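Local coordinates for Alr4995 protein (Nostoc sp., PDB 6LRF) that is a bifunctional arginine dihydrolase and ornithine cyclodeaminase, converting arginine to ornithine and ornithine to proline with release of ammonia, at residues T171-C174 with Y180-Y183; E164-L169 with D212-A217; C218-V223 with V227-A232. All blocks are in the same frame, centred on the assembly; numbering follows the deposited sequence.

All three contacts lie within the dimethylarginine dimethylhydrolase-like region of the chain, on one side of its centre. Contact 2 spans the longest gap in sequence, joining the loop 164-169 to the end of helix 210-213; contact 1 falls between these two segments. Contact 3 follows just after. The centres of contacts 1 and 2 are about 10 Å apart, those of 1 and 3 about 10 Å, and those of 2 and 3 about 12 Å. Contacts 1 and 3 are hairpins in separate three-stranded mixed sheets. They meet where C174 packs on C218 and T220. Such small mixed sheets, flanked by helices, are consistent with the alpha/beta propeller of the GME family, to which this region belongs.

Contact 1 (T171-C174 with Y180-Y183); sequences TCFC and YLLY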
loop_
_atom_site.group_PDB
_atom_site.type_symbol
_atom_site.label_atom_id
_atom_site.label_comp_id
_atom_site.label_asym_id
_atom_site.label_seq_id
_atom_site.Cartn_x
_atom_site.Cartn_y
_atom_site.Cartn_z
ATOM N N THR B 171 -18.128 -31.322 -23.382
ATOM C CA THR B 171 -18.713 -29.984 -23.223
ATOM C C THR B 171 -17.788 -28.872 -23.735
ATOM O O THR B 171 -18.199 -27.717 -23.815
ATOM C CB THR B 171 -19.053 -29.669 -21.755
ATOM O OG1 THR B 171 -17.850 -29.657 -20.979
ATOM C CG2 THR B 171 -19.998 -30.703 -21.190
ATOM N N CYS B 172 -16.552 -29.219 -24.086
ATOM C CA CYS B 172 -15.558 -28.211 -24.464
ATOM C C CYS B 172 -14.623 -28.696 -25.555
ATOM O O CYS B 172 -13.616 -28.047 -25.855
ATOM C CB CYS B 172 -14.733 -27.791 -23.242
ATOM S SG CYS B 172 -13.905 -29.175 -22.338
ATOM N N PHE B 173 -14.953 -29.838 -26.148
ATOM C CA PHE B 173 -14.041 -30.503 -27.067
ATOM C C PHE B 173 -14.836 -31.378 -28.030
ATOM O O PHE B 173 -15.692 -32.153 -27.589
ATOM C CB PHE B 173 -13.042 -31.329 -26.264
ATOM C CG PHE B 173 -11.892 -31.854 -27.059
ATOM C CD1 PHE B 173 -11.964 -33.104 -27.679
ATOM C CD2 PHE B 173 -10.717 -31.121 -27.153
ATOM C CE1 PHE B 173 -10.891 -33.605 -28.408
ATOM C CE2 PHE B 173 -9.631 -31.612 -27.879
ATOM C CZ PHE B 173 -9.718 -32.859 -28.509
ATOM N N CYS B 174 -14.572 -31.265 -29.329
ATOM C CA CYS B 174 -15.421 -31.941 -30.308
ATOM C C CYS B 174 -14.724 -32.221 -31.644
ATOM O O CYS B 174 -14.736 -31.379 -32.559
ATOM C CB CYS B 174 -16.694 -31.122 -30.554
ATOM S SG CYS B 174 -17.960 -32.011 -31.574
ATOM N N TYR B 180 -11.231 -31.731 -38.514
ATOM C CA TYR B 180 -11.487 -30.498 -37.778
ATOM C C TYR B 180 -11.703 -30.728 -36.284
ATOM O O TYR B 180 -12.126 -31.798 -35.859
ATOM C CB TYR B 180 -12.678 -29.764 -38.383
ATOM C CG TYR B 180 -12.319 -29.118 -39.702
ATOM C CD1 TYR B 180 -12.570 -29.762 -40.908
ATOM C CD2 TYR B 180 -11.681 -27.881 -39.734
ATOM C CE1 TYR B 180 -12.228 -29.177 -42.114
ATOM C CE2 TYR B 180 -11.325 -27.291 -40.932
ATOM C CZ TYR B 180 -11.604 -27.943 -42.118
ATOM O OH TYR B 180 -11.252 -27.348 -43.308
ATOM N N LEU B 181 -11.386 -29.713 -35.490
ATOM C CA LEU B 181 -11.563 -29.793 -34.051
ATOM C C LEU B 181 -12.233 -28.545 -33.536
ATOM O O LEU B 181 -11.691 -27.450 -33.650
ATOM C CB LEU B 181 -10.227 -29.986 -33.329
ATOM C CG LEU B 181 -10.393 -29.849 -31.810
ATOM C CD1 LEU B 181 -11.231 -30.997 -31.239
ATOM C CD2 LEU B 181 -9.053 -29.767 -31.096
ATOM N N LEU B 182 -13.413 -28.725 -32.961
ATOM C CA LEU B 182 -14.150 -27.647 -32.330
ATOM C C LEU B 182 -13.916 -27.725 -30.831
ATOM O O LEU B 182 -14.298 -28.712 -30.196
ATOM C CB LEU B 182 -15.638 -27.767 -32.659
ATOM C CG LEU B 182 -16.592 -26.737 -32.060
ATOM C CD1 LEU B 182 -16.514 -25.456 -32.862
ATOM C CD2 LEU B 182 -18.019 -27.283 -32.027
ATOM N N TYR B 183 -13.264 -26.718 -30.259
ATOM C CA TYR B 183 -12.900 -26.799 -28.854
ATOM C C TYR B 183 -12.745 -25.427 -28.224
ATOM O O TYR B 183 -12.613 -24.417 -28.915
ATOM C CB TYR B 183 -11.611 -27.624 -28.676
ATOM C CG TYR B 183 -10.306 -26.910 -28.966
ATOM C CD1 TYR B 183 -9.329 -26.771 -27.979
ATOM C CD2 TYR B 183 -10.043 -26.383 -30.219
ATOM C CE1 TYR B 183 -8.119 -26.122 -28.240
ATOM C CE2 TYR B 183 -8.843 -25.741 -30.493
ATOM C CZ TYR B 183 -7.889 -25.607 -29.503
ATOM O OH TYR B 183 -6.708 -24.961 -29.792
#
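L182 N donates to C174 O at 3.0 Å, and the bond is nearly straight (167° at the hydrogen). These two residues form the antiparallel hydrogen-bonded pair of a hairpin. F173 and Y183 form the adjoining non-hydrogen-bonded pair. There Y183 CA brings its hydrogen toward C172 O, with the two heavy atoms 3.3 Å apart.

The side chains of F173, L181 and Y183 gather on one face of the sheet. With chi1 at 171°, L181 swings its CG opposite the backbone N, and this lays its two methyls beside the F173 and Y183 rings. L181 CD1 lies over a face of the F173 ring, 3.7 Å from the centroid and 15° off the normal, a CH-pi contact. The other methyl, L181 CD2, sits over the rim of the Y183 ring, 3.6 Å above the plane. One leucine therefore touches both aromatic rings. Y183 CB adds an oblique contact to F173 CD2 at 3.9 Å. On the other face, C174 CB and L182 CB meet at 4.1 Å.

I196 of helix 190-199 touches F173, L181 and Y183, while W133 meets F173 edge-to-face. Strand 205-207 runs parallel to 181-183 and makes it the central strand. The chemistry is thus divided: backbone polarity sets the pairing, and a buried aliphatic-aromatic cluster fills the face toward the helix.

Contact 2 (E164-L169 with D212-A217); sequences ERFYHL and DAVNFA
The F166 ring meets A213 O at its edge, near the ring plane, with F166 CE1 3.3 Å from the oxygen. R165 CB lies over one face of the ring, toward the rim. The R165 guanidinium has F166 CE2 over the centre of one of its own faces, 3.9 Å above the plane. V214 CG1 comes obliquely to both flat groups, 3.5 Å from R165 NH1 and 4.2 Å from F166 CZ. F166 CZ also touches the methyl of A213, with A213 CB 3.8 Å away.

The R165 chain is bent at chi3 (-63°), which folds the guanidinium back beside the F166 ring. Its charge is answered outside the two segments, by salt bridges to D163 and E210. NH1 also pairs with E475 of the second subunit, whose W479 packs on the same arginine.

A213 O has another task. F216 N donates to A213 O at 2.9 Å. A217 N donates to D212 O at 3.1 Å. Together these bonds make a Schellman motif that ends the helix, and F216 takes the positive phi (63°) of its C-prime position. The ring edge of F166 therefore meets a carbonyl already engaged in the cap. A partly positive C-H edge beside this oxygen is probably favourable. Between the two segments, however, the hold is mostly nonpolar, whereas the arginine turns its charge to acids and to the subunit interface.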
loop_
_atom_site.group_PDB
_atom_site.type_symbol
_atom_site.label_atom_id
_atom_site.label_comp_id
_atom_site.label_asym_id
_atom_site.label_seq_id
_atom_site.Cartn_x
_atom_site.Cartn_y
_atom_site.Cartn_z
ATOM N N GLU B 164 -14.540 -26.096 -13.916
ATOM C CA GLU B 164 -15.611 -26.936 -13.402
ATOM C C GLU B 164 -16.918 -26.837 -14.207
ATOM O O GLU B 164 -17.748 -27.743 -14.155
ATOM C CB GLU B 164 -15.867 -26.591 -11.939
ATOM C CG GLU B 164 -16.744 -27.592 -11.223
ATOM C CD GLU B 164 -17.285 -27.057 -9.907
ATOM O OE1 GLU B 164 -17.104 -25.843 -9.630
ATOM O OE2 GLU B 164 -17.892 -27.854 -9.154
ATOM N N ARG B 165 -17.096 -25.755 -14.957
ATOM C CA ARG B 165 -18.268 -25.633 -15.824
ATOM C C ARG B 165 -18.212 -26.665 -16.949
ATOM O O ARG B 165 -19.234 -27.216 -17.358
ATOM C CB ARG B 165 -18.367 -24.223 -16.411
ATOM C CG ARG B 165 -18.706 -23.137 -15.380
ATOM C CD ARG B 165 -18.599 -21.750 -15.990
ATOM N NE ARG B 165 -17.233 -21.457 -16.407
ATOM C CZ ARG B 165 -16.902 -20.563 -17.332
ATOM N NH1 ARG B 165 -17.842 -19.857 -17.950
ATOM N NH2 ARG B 165 -15.623 -20.375 -17.639
ATOM N N PHE B 166 -17.004 -26.920 -17.440
ATOM C CA PHE B 166 -16.801 -27.873 -18.517
ATOM C C PHE B 166 -16.163 -29.115 -17.925
ATOM O O PHE B 166 -14.973 -29.406 -18.139
ATOM C CB PHE B 166 -15.969 -27.232 -19.624
ATOM C CG PHE B 166 -16.506 -25.889 -20.049
ATOM C CD1 PHE B 166 -17.642 -25.805 -20.846
ATOM C CD2 PHE B 166 -15.906 -24.709 -19.613
ATOM C CE1 PHE B 166 -18.159 -24.564 -21.222
ATOM C CE2 PHE B 166 -16.410 -23.469 -19.988
ATOM C CZ PHE B 166 -17.538 -23.395 -20.794
ATOM N N TYR B 167 -17.002 -29.820 -17.159
ATOM C CA TYR B 167 -16.625 -30.936 -16.303
ATOM C C TYR B 167 -16.509 -32.265 -17.068
ATOM O O TYR B 167 -15.885 -33.212 -16.580
ATOM C CB TYR B 167 -17.645 -31.067 -15.153
ATOM C CG TYR B 167 -19.063 -31.402 -15.608
ATOM C CD1 TYR B 167 -19.899 -30.426 -16.140
ATOM C CD2 TYR B 167 -19.552 -32.702 -15.518
ATOM C CE1 TYR B 167 -21.187 -30.735 -16.563
ATOM C CE2 TYR B 167 -20.842 -33.024 -15.938
ATOM C CZ TYR B 167 -21.656 -32.037 -16.459
ATOM O OH TYR B 167 -22.942 -32.352 -16.882
ATOM N N HIS B 168 -17.122 -32.330 -18.251
ATOM C CA HIS B 168 -16.913 -33.444 -19.180
ATOM C C HIS B 168 -16.177 -32.944 -20.413
ATOM O O HIS B 168 -16.349 -31.800 -20.828
ATOM C CB HIS B 168 -18.242 -34.088 -19.610
ATOM C CG HIS B 168 -18.799 -35.066 -18.625
ATOM N ND1 HIS B 168 -20.144 -35.372 -18.563
ATOM C CD2 HIS B 168 -18.195 -35.831 -17.683
ATOM C CE1 HIS B 168 -20.348 -36.267 -17.611
ATOM N NE2 HIS B 168 -19.183 -36.565 -17.062
ATOM N N LEU B 169 -15.376 -33.813 -21.003
ATOM C CA LEU B 169 -14.622 -33.475 -22.197
ATOM C C LEU B 169 -15.511 -33.011 -23.344
ATOM O O LEU B 169 -15.142 -32.094 -24.081
ATOM C CB LEU B 169 -13.801 -34.674 -22.646
ATOM C CG LEU B 169 -12.871 -34.391 -23.824
ATOM C CD1 LEU B 169 -11.880 -33.235 -23.474
ATOM C CD2 LEU B 169 -12.134 -35.658 -24.250
ATOM N N ASP B 212 -19.996 -18.750 -26.896
ATOM C CA ASP B 212 -20.472 -19.982 -27.530
ATOM C C ASP B 212 -20.273 -21.197 -26.621
ATOM O O ASP B 212 -21.112 -22.095 -26.581
ATOM C CB ASP B 212 -19.758 -20.217 -28.868
ATOM C CG ASP B 212 -20.291 -19.324 -29.987
ATOM O OD1 ASP B 212 -21.396 -19.614 -30.509
ATOM O OD2 ASP B 212 -19.597 -18.346 -30.357
ATOM N N ALA B 213 -19.160 -21.208 -25.895
ATOM C CA ALA B 213 -18.832 -22.297 -24.982
ATOM C C ALA B 213 -19.886 -22.509 -23.883
ATOM O O ALA B 213 -20.286 -23.645 -23.628
ATOM C CB ALA B 213 -17.473 -22.059 -24.363
ATOM N N VAL B 214 -20.349 -21.434 -23.247
ATOM C CA VAL B 214 -21.325 -21.568 -22.163
ATOM C C VAL B 214 -22.731 -21.879 -22.705
ATOM O O VAL B 214 -23.658 -22.173 -21.949
ATOM C CB VAL B 214 -21.371 -20.299 -21.289
ATOM C CG1 VAL B 214 -20.001 -20.008 -20.720
ATOM C CG2 VAL B 214 -21.848 -19.109 -22.114
ATOM N N ASN B 215 -22.878 -21.804 -24.020
ATOM C CA ASN B 215 -24.084 -22.278 -24.682
ATOM C C ASN B 215 -23.950 -23.724 -25.176
ATOM O O ASN B 215 -24.820 -24.216 -25.908
ATOM C CB ASN B 215 -24.438 -21.365 -25.855
ATOM C CG ASN B 215 -25.251 -20.171 -25.425
ATOM O OD1 ASN B 215 -26.483 -20.223 -25.404
ATOM N ND2 ASN B 215 -24.569 -19.096 -25.052
ATOM N N PHE B 216 -22.857 -24.379 -24.768
ATOM C CA PHE B 216 -22.558 -25.769 -25.126
ATOM C C PHE B 216 -22.374 -25.964 -26.625
ATOM O O PHE B 216 -22.837 -26.960 -27.184
ATOM C CB PHE B 216 -23.659 -26.706 -24.644
ATOM C CG PHE B 216 -23.639 -26.967 -23.171
ATOM C CD1 PHE B 216 -23.237 -28.204 -22.685
ATOM C CD2 PHE B 216 -24.058 -25.994 -22.271
ATOM C CE1 PHE B 216 -23.231 -28.466 -21.316
ATOM C CE2 PHE B 216 -24.059 -26.246 -20.906
ATOM C CZ PHE B 216 -23.643 -27.481 -20.424
ATOM N N ALA B 217 -21.711 -25.011 -27.271
ATOM C CA ALA B 217 -21.395 -25.129 -28.690
ATOM C C ALA B 217 -20.561 -26.381 -28.997
ATOM O O ALA B 217 -20.710 -26.991 -30.058
ATOM C CB ALA B 217 -20.659 -23.871 -29.178
#

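Contact 3 (C218-V223 with V227-A232); sequences CNTVNV and VIMNKA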
loop_
_atom_site.group_PDB
_atom_site.type_symbol
_atom_site.label_atom_id
_atom_site.label_comp_id
_atom_site.label_asym_id
_atom_site.label_seq_id
_atom_site.Cartn_x
_atom_site.Cartn_y
_atom_site.Cartn_z
ATOM N N CYS B 218 -19.683 -26.756 -28.071
ATOM C CA CYS B 218 -18.802 -27.899 -28.286
ATOM C C CYS B 218 -19.545 -29.214 -28.150
ATOM O O CYS B 218 -19.089 -30.257 -28.643
ATOM C CB CYS B 218 -17.639 -27.862 -27.305
ATOM S SG CYS B 218 -16.446 -26.608 -27.735
ATOM N N ASN B 219 -20.688 -29.144 -27.471
ATOM C CA ASN B 219 -21.564 -30.294 -27.258
ATOM C C ASN B 219 -22.428 -30.549 -28.498
ATOM O O ASN B 219 -23.653 -30.461 -28.466
ATOM C CB ASN B 219 -22.431 -30.063 -26.027
ATOM C CG ASN B 219 -22.746 -31.336 -25.295
ATOM O OD1 ASN B 219 -23.918 -31.727 -25.183
ATOM N ND2 ASN B 219 -21.704 -32.004 -24.790
ATOM N N THR B 220 -21.747 -30.900 -29.580
ATOM C CA THR B 220 -22.319 -30.942 -30.909
ATOM C C THR B 220 -22.307 -32.348 -31.484
ATOM O O THR B 220 -21.305 -33.068 -31.363
ATOM C CB THR B 220 -21.538 -30.012 -31.845
ATOM O OG1 THR B 220 -21.971 -28.666 -31.630
ATOM C CG2 THR B 220 -21.746 -30.392 -33.306
ATOM N N VAL B 221 -23.423 -32.739 -32.097
ATOM C CA VAL B 221 -23.500 -33.999 -32.825
ATOM C C VAL B 221 -23.054 -33.780 -34.264
ATOM O O VAL B 221 -23.515 -32.859 -34.938
ATOM C CB VAL B 221 -24.917 -34.583 -32.780
ATOM C CG1 VAL B 221 -24.969 -35.909 -33.515
ATOM C CG2 VAL B 221 -25.347 -34.770 -31.334
ATOM N N ASN B 222 -22.123 -34.612 -34.716
ATOM C CA ASN B 222 -21.585 -34.523 -36.061
ATOM C C ASN B 222 -22.045 -35.718 -36.873
ATOM O O ASN B 222 -21.738 -36.860 -36.522
ATOM C CB ASN B 222 -20.052 -34.456 -36.027
ATOM C CG ASN B 222 -19.433 -34.202 -37.398
ATOM O OD1 ASN B 222 -18.341 -34.699 -37.702
ATOM N ND2 ASN B 222 -20.122 -33.416 -38.228
ATOM N N VAL B 223 -22.807 -35.457 -37.933
ATOM C CA VAL B 223 -23.162 -36.496 -38.894
ATOM C C VAL B 223 -22.602 -36.099 -40.263
ATOM O O VAL B 223 -23.192 -35.286 -40.978
ATOM C CB VAL B 223 -24.681 -36.714 -38.963
ATOM C CG1 VAL B 223 -24.983 -38.125 -39.446
ATOM C CG2 VAL B 223 -25.304 -36.504 -37.594
ATOM N N VAL B 227 -23.673 -30.599 -38.497
ATOM C CA VAL B 227 -23.412 -30.425 -37.075
ATOM C C VAL B 227 -24.661 -29.891 -36.389
ATOM O O VAL B 227 -25.160 -28.817 -36.718
ATOM C CB VAL B 227 -22.202 -29.495 -36.808
ATOM C CG1 VAL B 227 -20.912 -30.243 -37.095
ATOM C CG2 VAL B 227 -22.280 -28.216 -37.642
ATOM N N ILE B 228 -25.183 -30.679 -35.457
ATOM C CA ILE B 228 -26.371 -30.304 -34.704
ATOM C C ILE B 228 -25.964 -29.833 -33.320
ATOM O O ILE B 228 -25.068 -30.413 -32.693
ATOM C CB ILE B 228 -27.353 -31.474 -34.565
ATOM C CG1 ILE B 228 -27.644 -32.094 -35.933
ATOM C CG2 ILE B 228 -28.638 -31.013 -33.900
ATOM C CD1 ILE B 228 -28.287 -33.471 -35.849
HETATM N N MSE B 229 -26.628 -28.791 -32.833
HETATM C CA MSE B 229 -26.277 -28.219 -31.544
HETATM C C MSE B 229 -27.359 -27.316 -30.997
HETATM O O MSE B 229 -28.365 -27.067 -31.656
HETATM C CB MSE B 229 -24.980 -27.433 -31.667
HETATM C CG MSE B 229 -24.897 -26.626 -32.954
HETATM SE SE MSE B 229 -23.374 -25.430 -32.875
HETATM C CE MSE B 229 -23.815 -24.593 -31.168
ATOM N N ASN B 230 -27.122 -26.805 -29.794
ATOM C CA ASN B 230 -28.077 -25.940 -29.123
ATOM C C ASN B 230 -28.238 -24.583 -29.816
ATOM O O ASN B 230 -29.290 -24.296 -30.392
ATOM C CB ASN B 230 -27.662 -25.731 -27.668
ATOM C CG ASN B 230 -28.589 -24.784 -26.933
ATOM O OD1 ASN B 230 -29.809 -24.830 -27.105
ATOM N ND2 ASN B 230 -28.013 -23.903 -26.124
ATOM N N LYS B 231 -27.193 -23.758 -29.754
ATOM C CA LYS B 231 -27.249 -22.381 -30.252
ATOM C C LYS B 231 -25.864 -21.899 -30.649
ATOM O O LYS B 231 -24.935 -21.958 -29.840
ATOM C CB LYS B 231 -27.845 -21.441 -29.189
ATOM C CG LYS B 231 -29.064 -20.644 -29.648
ATOM C CD LYS B 231 -30.036 -20.378 -28.486
ATOM C CE LYS B 231 -30.960 -21.588 -28.255
ATOM N NZ LYS B 231 -31.987 -21.401 -27.191
ATOM N N ALA B 232 -25.725 -21.425 -31.886
ATOM C CA ALA B 232 -24.435 -20.947 -32.391
ATOM C C ALA B 232 -24.450 -19.447 -32.702
ATOM O O ALA B 232 -25.457 -18.910 -33.153
ATOM C CB ALA B 232 -24.030 -21.736 -33.642
#
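V221 and I228 exchange two backbone hydrogen bonds. I228 N gives to V221 O at 2.8 Å, and V221 N gives to I228 O at 2.9 Å. Each oxygen also faces a CA-H: V227 CA at V221 O, and T220 CA at I228 O.

T220 carries the side-chain contact. Its hydroxyl is hydrogen-bonded to A217 O, three residues back in the chain. T220 OG1 lies anti to the carbonyl carbon (chi1 -80°), beside selenomethionine M229, 3.3 Å from M229 CB and 3.7 Å from M229 SE. T220 CG2 packs on V227 CB at 3.6 Å. Replacing T220 by an alanine is likely to leave A217 O without its hydroxyl partner and to open a gap against V227 and M229.

N222 is satisfied beyond the two segments. Its ND2 bonds to E224 O and I226 O, and its OD1 takes A177 N. N222 ND2 touches V227 CG1 at 3.5 Å. N219 ND2 bonds to D170 O.

Strand 226-229 lies between 221-223 and 246-249, antiparallel to the first and parallel to the second. V221 and I228 share a sheet face and pack against helix 34-49, through L48 for V221 and through L44 and I47 for I228.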